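Local coordinates for protein type II restriction enzyme NlaIV (Neisseria lactamica, PDB 6QM2) that cleaves double-stranded DNA as a type II restriction endonuclease, recognising the sequence 5'-GGNNCC-3' and acting as a blunt-end cutter, at residues D106-I114 against I198-T208; W149-I160 against M185-F194. One frame throughout, in Å; residues are numbered along the deposited sequence.

Contact 1: D106-I114 against I198-T208; sequences DFKMYSDEI and IEETVYQNPAT
Phe107 is the main bump of this helix-helix contact, and the hollow that receives it is built by Ile198, Thr201, Val202, Asn205 and Thr208. With its CG anti to the backbone N (chi1 177°), the ring reaches straight across. Thr201 lays its methyl over one face in a CH-pi contact, CG2 standing 3.7 Å from the ring centroid, while Ser111 CB of the ring's own helix lies over the opposite face. At the rim, close to the ring plane, come Ile198 O and Thr208 OG1.

The complementary bump is Ile198, a knob in the hole formed by Phe107, Tyr110, Ser111 and Ile114. Its CD1 branch lies 3.9 Å from Phe107 CE1, and its CG2 branch 4.0 Å from Ile114 CD1. Beside it, Val202 CG2 rests 3.7 Å from Ser111 CB.

Beyond the helix end, an Asx turn from Asn205 OD1 to Ala207 N shapes the bend. Thr208 OG1 gives a 2.7 Å hydrogen bond to a lone pair of Val202 O, and its CG2 passes the Lys108 CB-CD stem in the opposite direction.

Helices 107-114 and 198-204 cross at -129°, with axes 10.6 Å apart. In this PD-(D/E)XK-clan protein the pair packs beside a small antiparallel sheet: Ile172 of strand 168-172 touches Phe107, Tyr110 and Ile198, Leu162 of strand 162-165 meets Phe107 and Thr201, and Trp215 of helix 215-227 packs on Ile198 and Ile114.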
loop_
_atom_site.group_PDB
_atom_site.type_symbol
_atom_site.label_atom_id
_atom_site.label_comp_id
_atom_site.label_asym_id
_atom_site.label_seq_id
_atom_site.Cartn_x
_atom_site.Cartn_y
_atom_site.Cartn_z
ATOM N N ASP A 106 -11.413 8.175 15.311
ATOM C CA ASP A 106 -12.826 8.393 14.997
ATOM C C ASP A 106 -13.436 9.202 16.132
ATOM O O ASP A 106 -13.238 8.859 17.294
ATOM C CB ASP A 106 -13.574 7.064 14.853
ATOM C CG ASP A 106 -15.077 7.250 14.627
ATOM O OD1 ASP A 106 -15.458 8.093 13.789
ATOM O OD2 ASP A 106 -15.881 6.553 15.281
ATOM N N PHE A 107 -14.153 10.275 15.804
ATOM C CA PHE A 107 -14.726 11.143 16.833
ATOM C C PHE A 107 -15.766 10.434 17.708
ATOM O O PHE A 107 -15.748 10.597 18.930
ATOM C CB PHE A 107 -15.330 12.423 16.242
ATOM C CG PHE A 107 -15.992 13.289 17.273
ATOM C CD1 PHE A 107 -15.235 14.145 18.067
ATOM C CD2 PHE A 107 -17.364 13.204 17.496
ATOM C CE1 PHE A 107 -15.835 14.921 19.044
ATOM C CE2 PHE A 107 -17.971 13.978 18.475
ATOM C CZ PHE A 107 -17.204 14.837 19.250
ATOM N N LYS A 108 -16.670 9.667 17.100
ATOM C CA LYS A 108 -17.713 8.994 17.882
ATOM C C LYS A 108 -17.087 8.064 18.912
ATOM O O LYS A 108 -17.485 8.078 20.073
ATOM C CB LYS A 108 -18.709 8.227 17.001
ATOM C CG LYS A 108 -19.703 7.378 17.799
ATOM C CD LYS A 108 -21.101 7.332 17.193
ATOM C CE LYS A 108 -21.110 6.812 15.760
ATOM N NZ LYS A 108 -22.494 6.543 15.275
ATOM N N MET A 109 -16.107 7.274 18.484
ATOM C CA MET A 109 -15.411 6.356 19.385
ATOM C C MET A 109 -14.658 7.090 20.491
ATOM O O MET A 109 -14.695 6.669 21.647
ATOM C CB MET A 109 -14.437 5.462 18.611
ATOM C CG MET A 109 -15.106 4.361 17.806
ATOM S SD MET A 109 -13.884 3.402 16.890
ATOM C CE MET A 109 -13.205 2.361 18.187
ATOM N N TYR A 110 -13.993 8.185 20.128
ATOM C CA TYR A 110 -13.134 8.944 21.049
ATOM C C TYR A 110 -13.913 9.737 22.082
ATOM O O TYR A 110 -13.484 9.820 23.225
ATOM C CB TYR A 110 -12.198 9.861 20.258
ATOM C CG TYR A 110 -11.052 10.460 21.043
ATOM C CD1 TYR A 110 -9.836 9.792 21.156
ATOM C CD2 TYR A 110 -11.169 11.715 21.642
ATOM C CE1 TYR A 110 -8.774 10.344 21.861
ATOM C CE2 TYR A 110 -10.113 12.278 22.344
ATOM C CZ TYR A 110 -8.917 11.588 22.451
ATOM O OH TYR A 110 -7.871 12.138 23.147
ATOM N N SER A 111 -15.048 10.312 21.688
ATOM C CA SER A 111 -15.922 11.004 22.638
ATOM C C SER A 111 -16.466 10.052 23.718
ATOM O O SER A 111 -16.588 10.453 24.877
ATOM C CB SER A 111 -17.063 11.742 21.917
ATOM O OG SER A 111 -17.775 10.892 21.040
ATOM N N ASP A 112 -16.776 8.808 23.342
ATOM C CA ASP A 112 -17.208 7.774 24.301
ATOM C C ASP A 112 -16.047 7.251 25.133
ATOM O O ASP A 112 -16.191 7.044 26.335
ATOM C CB ASP A 112 -17.878 6.586 23.591
ATOM C CG ASP A 112 -19.229 6.940 22.983
ATOM O OD1 ASP A 112 -19.803 8.000 23.319
ATOM O OD2 ASP A 112 -19.726 6.143 22.159
ATOM N N GLU A 113 -14.912 7.022 24.478
ATOM C CA GLU A 113 -13.712 6.479 25.119
ATOM C C GLU A 113 -13.249 7.334 26.296
ATOM O O GLU A 113 -12.966 6.795 27.361
ATOM C CB GLU A 113 -12.581 6.351 24.084
ATOM C CG GLU A 113 -11.230 5.839 24.593
ATOM C CD GLU A 113 -11.111 4.327 24.612
ATOM O OE1 GLU A 113 -12.147 3.633 24.738
ATOM O OE2 GLU A 113 -9.964 3.840 24.505
ATOM N N ILE A 114 -13.168 8.651 26.106
ATOM C CA ILE A 114 -12.622 9.541 27.147
ATOM C C ILE A 114 -13.534 9.753 28.371
ATOM O O ILE A 114 -13.078 10.275 29.385
ATOM C CB ILE A 114 -12.131 10.905 26.589
ATOM C CG1 ILE A 114 -13.281 11.753 26.022
ATOM C CG2 ILE A 114 -11.036 10.683 25.556
ATOM C CD1 ILE A 114 -12.895 13.195 25.776
ATOM N N ILE A 198 -14.353 19.030 22.457
ATOM C CA ILE A 198 -14.956 17.696 22.301
ATOM C C ILE A 198 -16.404 17.731 22.784
ATOM O O ILE A 198 -17.296 17.279 22.074
ATOM C CB ILE A 198 -14.191 16.576 23.060
ATOM C CG1 ILE A 198 -12.753 16.392 22.533
ATOM C CG2 ILE A 198 -14.945 15.247 22.980
ATOM C CD1 ILE A 198 -12.635 15.828 21.132
ATOM N N GLU A 199 -16.629 18.286 23.976
ATOM C CA GLU A 199 -17.975 18.373 24.554
ATOM C C GLU A 199 -18.968 19.004 23.589
ATOM O O GLU A 199 -20.049 18.462 23.364
ATOM C CB GLU A 199 -17.970 19.177 25.861
ATOM C CG GLU A 199 -19.300 19.164 26.613
ATOM C CD GLU A 199 -19.433 20.280 27.637
ATOM O OE1 GLU A 199 -18.400 20.774 28.151
ATOM O OE2 GLU A 199 -20.589 20.657 27.932
ATOM N N GLU A 200 -18.598 20.154 23.034
ATOM C CA GLU A 200 -19.495 20.889 22.146
ATOM C C GLU A 200 -19.674 20.157 20.823
ATOM O O GLU A 200 -20.799 20.042 20.326
ATOM C CB GLU A 200 -18.996 22.324 21.918
ATOM C CG GLU A 200 -20.000 23.248 21.234
ATOM C CD GLU A 200 -21.347 23.305 21.933
ATOM O OE1 GLU A 200 -21.387 23.244 23.183
ATOM O OE2 GLU A 200 -22.370 23.402 21.228
ATOM N N THR A 201 -18.573 19.642 20.276
ATOM C CA THR A 201 -18.615 18.820 19.062
ATOM C C THR A 201 -19.593 17.648 19.183
ATOM O O THR A 201 -20.247 17.292 18.204
ATOM C CB THR A 201 -17.220 18.279 18.690
ATOM O OG1 THR A 201 -16.280 19.357 18.652
ATOM C CG2 THR A 201 -17.234 17.605 17.325
ATOM N N VAL A 202 -19.694 17.061 20.376
ATOM C CA VAL A 202 -20.657 15.987 20.631
ATOM C C VAL A 202 -22.078 16.462 20.304
ATOM O O VAL A 202 -22.830 15.748 19.647
ATOM C CB VAL A 202 -20.571 15.445 22.090
ATOM C CG1 VAL A 202 -21.745 14.536 22.424
ATOM C CG2 VAL A 202 -19.277 14.671 22.309
ATOM N N TYR A 203 -22.425 17.665 20.757
ATOM C CA TYR A 203 -23.748 18.248 20.492
ATOM C C TYR A 203 -23.923 18.694 19.040
ATOM O O TYR A 203 -24.993 18.491 18.455
ATOM C CB TYR A 203 -24.013 19.431 21.427
ATOM C CG TYR A 203 -25.342 20.106 21.179
ATOM C CD1 TYR A 203 -26.537 19.411 21.347
ATOM C CD2 TYR A 203 -25.408 21.431 20.761
ATOM C CE1 TYR A 203 -27.759 20.023 21.119
ATOM C CE2 TYR A 203 -26.626 22.051 20.530
ATOM C CZ TYR A 203 -27.797 21.342 20.710
ATOM O OH TYR A 203 -29.005 21.954 20.480
ATOM N N GLN A 204 -22.879 19.319 18.485
ATOM C CA GLN A 204 -22.875 19.781 17.085
ATOM C C GLN A 204 -23.120 18.640 16.104
ATOM O O GLN A 204 -23.873 18.790 15.150
ATOM C CB GLN A 204 -21.544 20.461 16.737
ATOM C CG GLN A 204 -21.328 21.816 17.404
ATOM C CD GLN A 204 -19.937 22.388 17.161
ATOM O OE1 GLN A 204 -19.037 21.693 16.680
ATOM N NE2 GLN A 204 -19.752 23.662 17.502
ATOM N N ASN A 205 -22.474 17.507 16.359
ATOM C CA ASN A 205 -22.559 16.316 15.518
ATOM C C ASN A 205 -23.904 15.616 15.738
ATOM O O ASN A 205 -24.153 15.131 16.834
ATOM C CB ASN A 205 -21.396 15.381 15.877
ATOM C CG ASN A 205 -21.350 14.118 15.038
ATOM O OD1 ASN A 205 -22.178 13.896 14.152
ATOM N ND2 ASN A 205 -20.357 13.280 15.317
ATOM N N PRO A 206 -24.766 15.548 14.698
ATOM C CA PRO A 206 -26.055 14.850 14.856
ATOM C C PRO A 206 -25.942 13.386 15.297
ATOM O O PRO A 206 -26.827 12.893 15.992
ATOM C CB PRO A 206 -26.684 14.933 13.457
ATOM C CG PRO A 206 -26.041 16.110 12.817
ATOM C CD PRO A 206 -24.636 16.133 13.348
ATOM N N ALA A 207 -24.867 12.710 14.891
ATOM C CA ALA A 207 -24.634 11.310 15.251
ATOM C C ALA A 207 -24.425 11.095 16.753
ATOM O O ALA A 207 -24.914 10.110 17.307
ATOM C CB ALA A 207 -23.445 10.761 14.471
ATOM N N THR A 208 -23.709 12.008 17.404
ATOM C CA THR A 208 -23.406 11.887 18.832
ATOM C C THR A 208 -24.270 12.794 19.734
ATOM O O THR A 208 -24.023 12.887 20.934
ATOM C CB THR A 208 -21.913 12.174 19.083
ATOM O OG1 THR A 208 -21.602 13.501 18.658
ATOM C CG2 THR A 208 -21.041 11.198 18.309
#

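Contact 2: W149-I160 against M185-F194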
loop_
_atom_site.group_PDB
_atom_site.type_symbol
_atom_site.label_atom_id
_atom_site.label_comp_id
_atom_site.label_asym_id
_atom_site.label_seq_id
_atom_site.Cartn_x
_atom_site.Cartn_y
_atom_site.Cartn_z
ATOM N N TRP A 149 -3.991 17.343 22.844
ATOM C CA TRP A 149 -4.441 18.744 22.836
ATOM C C TRP A 149 -3.419 19.698 22.199
ATOM O O TRP A 149 -3.797 20.751 21.689
ATOM C CB TRP A 149 -4.869 19.229 24.246
ATOM C CG TRP A 149 -3.915 18.950 25.396
ATOM C CD1 TRP A 149 -3.888 17.829 26.191
ATOM C CD2 TRP A 149 -2.890 19.814 25.895
ATOM N NE1 TRP A 149 -2.894 17.933 27.130
ATOM C CE2 TRP A 149 -2.266 19.142 26.975
ATOM C CE3 TRP A 149 -2.425 21.086 25.527
ATOM C CZ2 TRP A 149 -1.203 19.703 27.697
ATOM C CZ3 TRP A 149 -1.362 21.646 26.245
ATOM C CH2 TRP A 149 -0.766 20.953 27.319
ATOM N N GLN A 150 -2.139 19.325 22.214
ATOM C CA GLN A 150 -1.076 20.123 21.581
ATOM C C GLN A 150 -1.009 19.991 20.051
ATOM O O GLN A 150 -0.396 20.830 19.391
ATOM C CB GLN A 150 0.294 19.765 22.175
ATOM C CG GLN A 150 0.458 20.144 23.639
ATOM C CD GLN A 150 1.829 19.782 24.176
ATOM O OE1 GLN A 150 2.245 18.625 24.121
ATOM N NE2 GLN A 150 2.538 20.774 24.696
ATOM N N ILE A 151 -1.623 18.948 19.494
ATOM C CA ILE A 151 -1.579 18.703 18.048
ATOM C C ILE A 151 -2.949 18.807 17.368
ATOM O O ILE A 151 -3.094 18.372 16.229
ATOM C CB ILE A 151 -0.906 17.342 17.727
ATOM C CG1 ILE A 151 -1.774 16.151 18.168
ATOM C CG2 ILE A 151 0.464 17.272 18.389
ATOM C CD1 ILE A 151 -1.159 14.804 17.855
ATOM N N THR A 152 -3.941 19.375 18.053
ATOM C CA THR A 152 -5.263 19.609 17.464
ATOM C C THR A 152 -5.698 21.044 17.696
ATOM O O THR A 152 -5.146 21.749 18.541
ATOM C CB THR A 152 -6.346 18.669 18.035
ATOM O OG1 THR A 152 -6.280 18.672 19.465
ATOM C CG2 THR A 152 -6.159 17.257 17.519
ATOM N N ARG A 153 -6.703 21.452 16.929
ATOM C CA ARG A 153 -7.222 22.811 16.953
ATOM C C ARG A 153 -8.715 22.800 16.645
ATOM O O ARG A 153 -9.318 21.735 16.484
ATOM C CB ARG A 153 -6.468 23.663 15.925
ATOM C CG ARG A 153 -6.500 23.135 14.492
ATOM C CD ARG A 153 -6.245 24.251 13.487
ATOM N NE ARG A 153 -5.923 23.749 12.149
ATOM C CZ ARG A 153 -6.802 23.297 11.250
ATOM N NH1 ARG A 153 -8.111 23.253 11.509
ATOM N NH2 ARG A 153 -6.359 22.871 10.069
ATOM N N SER A 154 -9.307 23.988 16.575
ATOM C CA SER A 154 -10.661 24.142 16.056
ATOM C C SER A 154 -10.618 24.229 14.531
ATOM O O SER A 154 -9.543 24.182 13.928
ATOM C CB SER A 154 -11.314 25.391 16.645
ATOM O OG SER A 154 -12.712 25.363 16.440
ATOM N N MET A 155 -11.793 24.334 13.916
ATOM C CA MET A 155 -11.923 24.549 12.469
ATOM C C MET A 155 -13.096 25.487 12.182
ATOM O O MET A 155 -13.777 25.949 13.100
ATOM C CB MET A 155 -12.129 23.213 11.738
ATOM C CG MET A 155 -13.534 22.625 11.886
ATOM S SD MET A 155 -13.818 21.045 11.074
ATOM C CE MET A 155 -13.042 21.292 9.482
ATOM N N ASP A 156 -13.340 25.750 10.904
ATOM C CA ASP A 156 -14.518 26.497 10.506
ATOM C C ASP A 156 -15.731 25.568 10.508
ATOM O O ASP A 156 -15.751 24.577 9.774
ATOM C CB ASP A 156 -14.331 27.125 9.122
ATOM C CG ASP A 156 -15.428 28.122 8.795
ATOM O OD1 ASP A 156 -15.489 29.172 9.471
ATOM O OD2 ASP A 156 -16.239 27.851 7.884
ATOM N N GLY A 157 -16.723 25.889 11.343
ATOM C CA GLY A 157 -18.013 25.184 11.364
ATOM C C GLY A 157 -18.174 24.089 12.410
ATOM O O GLY A 157 -19.271 23.540 12.570
ATOM N N TRP A 158 -17.081 23.748 13.099
ATOM C CA TRP A 158 -17.086 22.760 14.182
ATOM C C TRP A 158 -16.137 23.211 15.278
ATOM O O TRP A 158 -15.183 23.943 15.009
ATOM C CB TRP A 158 -16.656 21.386 13.664
ATOM C CG TRP A 158 -17.532 20.872 12.580
ATOM C CD1 TRP A 158 -17.405 21.112 11.244
ATOM C CD2 TRP A 158 -18.690 20.050 12.734
ATOM N NE1 TRP A 158 -18.410 20.483 10.552
ATOM C CE2 TRP A 158 -19.213 19.819 11.441
ATOM C CE3 TRP A 158 -19.331 19.472 13.835
ATOM C CZ2 TRP A 158 -20.347 19.038 11.219
ATOM C CZ3 TRP A 158 -20.463 18.696 13.616
ATOM C CH2 TRP A 158 -20.960 18.488 12.316
ATOM N N ALA A 159 -16.389 22.761 16.504
ATOM C CA ALA A 159 -15.566 23.159 17.649
ATOM C C ALA A 159 -14.163 22.559 17.593
ATOM O O ALA A 159 -13.205 23.215 17.997
ATOM C CB ALA A 159 -16.251 22.802 18.959
ATOM N N ILE A 160 -14.048 21.326 17.093
ATOM C CA ILE A 160 -12.742 20.667 16.898
ATOM C C ILE A 160 -12.516 20.362 15.416
ATOM O O ILE A 160 -13.477 20.173 14.666
ATOM C CB ILE A 160 -12.595 19.374 17.756
ATOM C CG1 ILE A 160 -11.130 18.914 17.789
ATOM C CG2 ILE A 160 -13.503 18.248 17.257
ATOM C CD1 ILE A 160 -10.815 17.930 18.890
ATOM N N MET A 185 -6.067 30.325 13.738
ATOM C CA MET A 185 -6.401 29.064 14.399
ATOM C C MET A 185 -5.154 28.400 14.977
ATOM O O MET A 185 -4.464 27.676 14.257
ATOM C CB MET A 185 -7.014 28.102 13.384
ATOM C CG MET A 185 -8.366 28.532 12.849
ATOM S SD MET A 185 -8.989 27.359 11.637
ATOM C CE MET A 185 -10.708 27.845 11.572
ATOM N N PRO A 186 -4.859 28.640 16.272
ATOM C CA PRO A 186 -3.759 27.939 16.938
ATOM C C PRO A 186 -4.216 26.620 17.560
ATOM O O PRO A 186 -5.416 26.323 17.593
ATOM C CB PRO A 186 -3.351 28.920 18.036
ATOM C CG PRO A 186 -4.636 29.537 18.440
ATOM C CD PRO A 186 -5.433 29.667 17.169
ATOM N N MET A 187 -3.253 25.856 18.071
ATOM C CA MET A 187 -3.538 24.595 18.751
ATOM C C MET A 187 -4.109 24.902 20.131
ATOM O O MET A 187 -3.936 26.013 20.639
ATOM C CB MET A 187 -2.268 23.749 18.901
ATOM C CG MET A 187 -1.512 23.455 17.610
ATOM S SD MET A 187 -2.471 22.597 16.345
ATOM C CE MET A 187 -2.870 23.949 15.240
ATOM N N PHE A 188 -4.780 23.920 20.733
ATOM C CA PHE A 188 -5.380 24.101 22.059
ATOM C C PHE A 188 -4.298 24.356 23.114
ATOM O O PHE A 188 -3.273 23.667 23.146
ATOM C CB PHE A 188 -6.240 22.902 22.467
ATOM C CG PHE A 188 -7.456 22.699 21.607
ATOM C CD1 PHE A 188 -8.567 23.523 21.745
ATOM C CD2 PHE A 188 -7.504 21.663 20.678
ATOM C CE1 PHE A 188 -9.699 23.331 20.961
ATOM C CE2 PHE A 188 -8.633 21.461 19.895
ATOM C CZ PHE A 188 -9.733 22.299 20.034
ATOM N N GLU A 189 -4.537 25.352 23.964
ATOM C CA GLU A 189 -3.560 25.791 24.968
ATOM C C GLU A 189 -3.413 24.806 26.131
ATOM O O GLU A 189 -2.331 24.680 26.710
ATOM C CB GLU A 189 -3.939 27.177 25.502
ATOM C CG GLU A 189 -3.806 28.280 24.457
ATOM C CD GLU A 189 -4.532 29.568 24.814
ATOM O OE1 GLU A 189 -5.111 29.683 25.920
ATOM O OE2 GLU A 189 -4.523 30.481 23.963
ATOM N N CYS A 190 -4.503 24.116 26.463
ATOM C CA CYS A 190 -4.517 23.154 27.556
ATOM C C CYS A 190 -5.528 22.034 27.316
ATOM O O CYS A 190 -6.374 22.120 26.418
ATOM C CB CYS A 190 -4.875 23.873 28.850
ATOM S SG CYS A 190 -6.528 24.601 28.805
ATOM N N LEU A 191 -5.434 21.000 28.148
ATOM C CA LEU A 191 -6.358 19.867 28.122
ATOM C C LEU A 191 -7.824 20.284 28.261
ATOM O O LEU A 191 -8.678 19.775 27.543
ATOM C CB LEU A 191 -5.999 18.875 29.236
ATOM C CG LEU A 191 -6.939 17.695 29.487
ATOM C CD1 LEU A 191 -7.103 16.867 28.228
ATOM C CD2 LEU A 191 -6.409 16.838 30.623
ATOM N N GLU A 192 -8.109 21.207 29.176
ATOM C CA GLU A 192 -9.495 21.596 29.474
ATOM C C GLU A 192 -10.199 22.165 28.241
ATOM O O GLU A 192 -11.366 21.850 27.988
ATOM C CB GLU A 192 -9.566 22.608 30.633
ATOM C CG GLU A 192 -9.266 22.036 32.021
ATOM C CD GLU A 192 -7.782 21.970 32.378
ATOM O OE1 GLU A 192 -6.928 22.382 31.558
ATOM O OE2 GLU A 192 -7.466 21.498 33.495
ATOM N N ASP A 193 -9.475 22.985 27.475
ATOM C CA ASP A 193 -10.009 23.594 26.250
ATOM C C ASP A 193 -10.283 22.551 25.166
ATOM O O ASP A 193 -11.343 22.580 24.542
ATOM C CB ASP A 193 -9.061 24.679 25.712
ATOM C CG ASP A 193 -8.982 25.913 26.619
ATOM O OD1 ASP A 193 -9.688 25.981 27.646
ATOM O OD2 ASP A 193 -8.201 26.829 26.295
ATOM N N PHE A 194 -9.329 21.641 24.951
ATOM C CA PHE A 194 -9.519 20.490 24.049
ATOM C C PHE A 194 -10.793 19.714 24.401
ATOM O O PHE A 194 -11.616 19.435 23.531
ATOM C CB PHE A 194 -8.292 19.562 24.091
ATOM C CG PHE A 194 -8.460 18.266 23.328
ATOM C CD1 PHE A 194 -8.234 18.214 21.961
ATOM C CD2 PHE A 194 -8.828 17.094 23.981
ATOM C CE1 PHE A 194 -8.381 17.023 21.260
ATOM C CE2 PHE A 194 -8.978 15.903 23.283
ATOM C CZ PHE A 194 -8.754 15.866 21.921
HETATM O O HOH W 1 -7.992 26.629 16.671
#
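Thr152 O is approached by two successive residues of segment 185-194. Phe188 N donates a 3.1 Å hydrogen bond to it, in the plane of the carbonyl and fairly straight, 154° at the hydrogen. Met187 CA adds a C-H...O contact to the same Thr152 O at 3.3 Å. Two residues further along each segment, a water accepts from Ser154 N and donates to Pro186 O.

Around this seam the side chains interleave. The Phe188 ring brings CE2 and CZ up to the Arg153 carbonyl, with Ile160 CG1 near its edge. The CA of Phe194 sits over the centre of one ring face, and Trp236 and Tyr243 are further neighbours of the ring. Phe194 in turn sends its own ring toward Ile160, CE1 lying 3.5 Å from Ile160 CD1.

Residues 185-190 then lead into a helix with Cys190 as N-cap, its SG accepting a weak bond from Asp193 N. This first helical turn is where Trp149 packs. Its indole lies flat against the backbone at the helix start, Cys190 CA over the six-membered ring and Leu191 CB over the five-membered ring, 4.1 Å from that centroid. Gln150 CG occupies the opposite face, and Phe188 O lies at the indole edge.

Next to Thr152, the Arg153 chain runs extended from CG to NE. Its NH1 bonds to Ser154 O at 3.0 Å, a nearly straight bond (167°) lying in the guanidinium plane, which should limit rotation of the group. The methyl CE of Met187 rests 3.7 Å from Arg153 CB, beside the aliphatic part of this side chain.

Overall arrangement
Helix 191-204 serves both contacts, its first turn in contact 2 and its later turns in contact 1, an example of one helix shared along its length. The contact centres lie about 14 Å apart, and contact 2 is nested within the loop closed by contact 1. They meet directly where Gln204 OE1 lies 2.9 Å from Ala159 N, a probable hydrogen bond, and where Thr201 packs on Ala159 and Ile160. On the ion side, the side chain of Tyr110 is about 8 Å from a bound potassium ion, that of Ile151 about 10 Å. Glu113 touches Met73, one of the residues forming the sodium site.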